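Putative glucoamylase (Bacteroides caccae ATCC 43185, PDB 4QT9) probably hydrolyses glycosidic bonds as a glucoamylase-like enzyme, built on an alpha/alpha toroid. Local coordinates at residues 205-213 against 262-271. Sequence-based numbering, arbitrary orientation.
Sequences YNECMIMYI and FWAQYSFLGL
The indole of W263 packs flat against the chain at N206 and E207, a worked example of an aromatic plate laid along a backbone whose Asx turn is closed by N206 OD1 accepting from C208 N. N206 sets its CA over the six-membered ring, a CH-pi contact 3.8 Å from the centroid and nearly along the ring normal. E207 brings OE1 over the same indole, the carboxylate and ring planes only 17° apart, while its CB meets CE2 of F262 at 3.6 Å. With CG between the backbone N and the carbonyl carbon (chi1 74°) and a bend at chi2, the acid runs along both rings, its carboxylate steeply turned to that of F262; its side chain also lies beside a bound acetate. Were W263 replaced by an alanine, N206 CA and E207 OE1 would probably lose the flat surface they rest on. In this alpha/alpha toroid the contact joins the start of helix 209-217 to the loop between strands 247-251 and 276-277. There S267 OG donates to E207 O (2.9 Å), from above the carbonyl plane, and accepts a nearly straight hydrogen bond from I210 N (173°). Y205 OH donates to W263 O at 2.7 Å and touches the ring edge of F268. Beyond it, CE of selenomethionine M209 meets F268 CZ (3.5 Å) and L271 CD2, which I213 CD1 also reaches.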
loop_
_atom_site.group_PDB
_atom_site.type_symbol
_atom_site.label_atom_id
_atom_site.label_comp_id
_atom_site.label_asym_id
_atom_site.label_seq_id
_atom_site.Cartn_x
_atom_site.Cartn_y
_atom_site.Cartn_z
ATOM N N TYR A 205 -15.408 5.683 -2.149
ATOM C CA TYR A 205 -14.080 5.224 -2.539
ATOM C C TYR A 205 -13.054 5.694 -1.515
ATOM O O TYR A 205 -13.114 6.829 -1.043
ATOM C CB TYR A 205 -13.687 5.724 -3.972
ATOM C CG TYR A 205 -12.349 5.162 -4.420
ATOM C CD1 TYR A 205 -12.260 3.902 -5.005
ATOM C CD2 TYR A 205 -11.166 5.858 -4.190
ATOM C CE1 TYR A 205 -11.025 3.348 -5.342
ATOM C CE2 TYR A 205 -9.926 5.315 -4.521
ATOM C CZ TYR A 205 -9.859 4.052 -5.079
ATOM O OH TYR A 205 -8.631 3.532 -5.418
ATOM N N ASN A 206 -12.100 4.823 -1.207
ATOM C CA ASN A 206 -10.948 5.097 -0.337
ATOM C C ASN A 206 -9.871 4.078 -0.734
ATOM O O ASN A 206 -10.038 3.371 -1.718
ATOM C CB ASN A 206 -11.293 5.138 1.199
ATOM C CG ASN A 206 -11.857 3.861 1.772
ATOM O OD1 ASN A 206 -11.631 2.771 1.261
ATOM N ND2 ASN A 206 -12.606 3.961 2.852
ATOM N N GLU A 207 -8.792 3.980 0.005
ATOM C CA GLU A 207 -7.667 3.081 -0.307
ATOM C C GLU A 207 -7.984 1.555 -0.167
ATOM O O GLU A 207 -7.103 0.741 -0.470
ATOM C CB GLU A 207 -6.493 3.439 0.618
ATOM C CG GLU A 207 -6.673 2.977 2.055
ATOM C CD GLU A 207 -7.373 3.912 3.020
ATOM O OE1 GLU A 207 -8.355 4.566 2.612
ATOM O OE2 GLU A 207 -6.959 3.968 4.202
ATOM N N CYS A 208 -9.196 1.177 0.306
ATOM C CA CYS A 208 -9.527 -0.210 0.704
ATOM C C CYS A 208 -10.184 -1.106 -0.357
ATOM O O CYS A 208 -10.640 -2.167 0.042
ATOM C CB CYS A 208 -10.381 -0.189 1.972
ATOM S SG CYS A 208 -9.724 0.880 3.282
HETATM N N MSE A 209 -10.218 -0.756 -1.666
HETATM C CA MSE A 209 -10.920 -1.589 -2.654
HETATM C C MSE A 209 -10.426 -3.065 -2.705
HETATM O O MSE A 209 -11.268 -3.958 -2.734
HETATM C CB MSE A 209 -10.886 -0.985 -4.072
HETATM C CG MSE A 209 -11.831 -1.702 -5.056
HETATM SE SE MSE A 209 -12.019 -0.675 -6.705
HETATM C CE MSE A 209 -10.462 -1.267 -7.612
ATOM N N ILE A 210 -9.092 -3.313 -2.710
ATOM C CA ILE A 210 -8.497 -4.653 -2.787
ATOM C C ILE A 210 -9.014 -5.561 -1.631
ATOM O O ILE A 210 -9.065 -6.785 -1.778
ATOM C CB ILE A 210 -6.924 -4.589 -2.856
ATOM C CG1 ILE A 210 -6.281 -5.877 -3.435
ATOM C CG2 ILE A 210 -6.266 -4.218 -1.509
ATOM C CD1 ILE A 210 -6.777 -6.288 -4.887
HETATM N N MSE A 211 -9.418 -4.965 -0.502
HETATM C CA MSE A 211 -9.962 -5.749 0.622
HETATM C C MSE A 211 -11.294 -6.452 0.213
HETATM O O MSE A 211 -11.490 -7.611 0.551
HETATM C CB MSE A 211 -10.157 -4.851 1.854
HETATM C CG MSE A 211 -10.631 -5.615 3.076
HETATM SE SE MSE A 211 -11.468 -4.384 4.325
HETATM C CE MSE A 211 -12.641 -3.481 3.148
ATOM N N TYR A 212 -12.180 -5.750 -0.522
ATOM C CA TYR A 212 -13.423 -6.342 -1.051
ATOM C C TYR A 212 -13.124 -7.333 -2.168
ATOM O O TYR A 212 -13.834 -8.324 -2.278
ATOM C CB TYR A 212 -14.357 -5.237 -1.594
ATOM C CG TYR A 212 -15.202 -4.604 -0.517
ATOM C CD1 TYR A 212 -16.425 -5.152 -0.155
ATOM C CD2 TYR A 212 -14.762 -3.478 0.169
ATOM C CE1 TYR A 212 -17.184 -4.601 0.875
ATOM C CE2 TYR A 212 -15.504 -2.932 1.217
ATOM C CZ TYR A 212 -16.711 -3.505 1.571
ATOM O OH TYR A 212 -17.480 -2.951 2.563
ATOM N N ILE A 213 -12.113 -7.066 -3.034
ATOM C CA ILE A 213 -11.783 -8.016 -4.128
ATOM C C ILE A 213 -11.268 -9.345 -3.505
ATOM O O ILE A 213 -11.751 -10.409 -3.890
ATOM C CB ILE A 213 -10.800 -7.406 -5.172
ATOM C CG1 ILE A 213 -11.550 -6.356 -6.061
ATOM C CG2 ILE A 213 -10.136 -8.493 -6.047
ATOM C CD1 ILE A 213 -10.710 -5.277 -6.521
ATOM N N PHE A 262 -2.098 8.277 -1.973
ATOM C CA PHE A 262 -1.923 6.831 -1.713
ATOM C C PHE A 262 -3.204 6.017 -2.024
ATOM O O PHE A 262 -3.111 4.819 -2.280
ATOM C CB PHE A 262 -1.412 6.536 -0.292
ATOM C CG PHE A 262 -2.425 6.562 0.825
ATOM C CD1 PHE A 262 -2.711 7.745 1.502
ATOM C CD2 PHE A 262 -3.086 5.398 1.217
ATOM C CE1 PHE A 262 -3.617 7.748 2.570
ATOM C CE2 PHE A 262 -3.980 5.405 2.285
ATOM C CZ PHE A 262 -4.251 6.575 2.942
ATOM N N TRP A 263 -4.380 6.681 -2.057
ATOM C CA TRP A 263 -5.669 6.033 -2.374
ATOM C C TRP A 263 -5.700 5.507 -3.814
ATOM O O TRP A 263 -6.483 4.629 -4.111
ATOM C CB TRP A 263 -6.822 7.007 -2.182
ATOM C CG TRP A 263 -7.212 7.301 -0.763
ATOM C CD1 TRP A 263 -6.449 7.143 0.357
ATOM C CD2 TRP A 263 -8.419 7.942 -0.342
ATOM N NE1 TRP A 263 -7.115 7.627 1.453
ATOM C CE2 TRP A 263 -8.349 8.083 1.060
ATOM C CE3 TRP A 263 -9.577 8.372 -1.011
ATOM C CZ2 TRP A 263 -9.398 8.634 1.809
ATOM C CZ3 TRP A 263 -10.593 8.957 -0.276
ATOM C CH2 TRP A 263 -10.491 9.101 1.116
ATOM N N ALA A 264 -4.838 6.049 -4.698
ATOM C CA ALA A 264 -4.695 5.648 -6.098
ATOM C C ALA A 264 -3.621 4.559 -6.278
ATOM O O ALA A 264 -3.434 4.067 -7.391
ATOM C CB ALA A 264 -4.329 6.877 -6.933
ATOM N N GLN A 265 -2.930 4.169 -5.180
ATOM C CA GLN A 265 -1.768 3.291 -5.241
ATOM C C GLN A 265 -1.862 1.974 -4.502
ATOM O O GLN A 265 -1.478 0.978 -5.101
ATOM C CB GLN A 265 -0.512 4.043 -4.723
ATOM C CG GLN A 265 -0.258 5.333 -5.559
ATOM C CD GLN A 265 0.518 6.443 -4.887
ATOM O OE1 GLN A 265 0.790 6.429 -3.676
ATOM N NE2 GLN A 265 0.923 7.429 -5.685
ATOM N N TYR A 266 -2.236 1.953 -3.200
ATOM C CA TYR A 266 -2.205 0.725 -2.348
ATOM C C TYR A 266 -2.984 -0.474 -2.943
ATOM O O TYR A 266 -2.442 -1.583 -2.980
ATOM C CB TYR A 266 -2.756 1.012 -0.943
ATOM C CG TYR A 266 -1.913 1.846 -0.003
ATOM C CD1 TYR A 266 -0.768 2.506 -0.451
ATOM C CD2 TYR A 266 -2.242 1.952 1.352
ATOM C CE1 TYR A 266 0.011 3.271 0.416
ATOM C CE2 TYR A 266 -1.449 2.685 2.235
ATOM C CZ TYR A 266 -0.357 3.384 1.750
ATOM O OH TYR A 266 0.369 4.170 2.602
ATOM N N SER A 267 -4.236 -0.250 -3.423
ATOM C CA SER A 267 -5.028 -1.348 -3.997
ATOM C C SER A 267 -4.584 -1.693 -5.420
ATOM O O SER A 267 -5.119 -2.631 -5.986
ATOM C CB SER A 267 -6.517 -1.006 -4.006
ATOM O OG SER A 267 -7.030 -1.060 -2.689
ATOM N N PHE A 268 -3.609 -0.962 -5.990
ATOM C CA PHE A 268 -3.176 -1.209 -7.364
ATOM C C PHE A 268 -1.719 -1.658 -7.476
ATOM O O PHE A 268 -1.150 -1.615 -8.567
ATOM C CB PHE A 268 -3.442 0.040 -8.225
ATOM C CG PHE A 268 -4.923 0.316 -8.295
ATOM C CD1 PHE A 268 -5.782 -0.554 -8.970
ATOM C CD2 PHE A 268 -5.478 1.401 -7.630
ATOM C CE1 PHE A 268 -7.159 -0.312 -9.007
ATOM C CE2 PHE A 268 -6.852 1.640 -7.674
ATOM C CZ PHE A 268 -7.683 0.780 -8.352
ATOM N N LEU A 269 -1.146 -2.179 -6.375
ATOM C CA LEU A 269 0.226 -2.720 -6.373
ATOM C C LEU A 269 0.246 -4.095 -7.037
ATOM O O LEU A 269 1.158 -4.389 -7.819
ATOM C CB LEU A 269 0.818 -2.784 -4.973
ATOM C CG LEU A 269 0.921 -1.484 -4.165
ATOM C CD1 LEU A 269 1.617 -1.777 -2.858
ATOM C CD2 LEU A 269 1.737 -0.451 -4.869
ATOM N N GLY A 270 -0.785 -4.891 -6.761
ATOM C CA GLY A 270 -0.970 -6.214 -7.341
ATOM C C GLY A 270 -2.086 -6.183 -8.359
ATOM O O GLY A 270 -1.961 -6.731 -9.465
ATOM N N LEU A 271 -3.203 -5.547 -7.974
ATOM C CA LEU A 271 -4.355 -5.366 -8.855
ATOM C C LEU A 271 -3.945 -4.431 -10.020
ATOM O O LEU A 271 -3.655 -3.271 -9.789
ATOM C CB LEU A 271 -5.538 -4.802 -8.055
ATOM C CG LEU A 271 -6.849 -4.576 -8.827
ATOM C CD1 LEU A 271 -7.497 -5.889 -9.223
ATOM C CD2 LEU A 271 -7.817 -3.772 -8.006
HETATM O O HOH W 1 -5.650 2.160 -3.256
#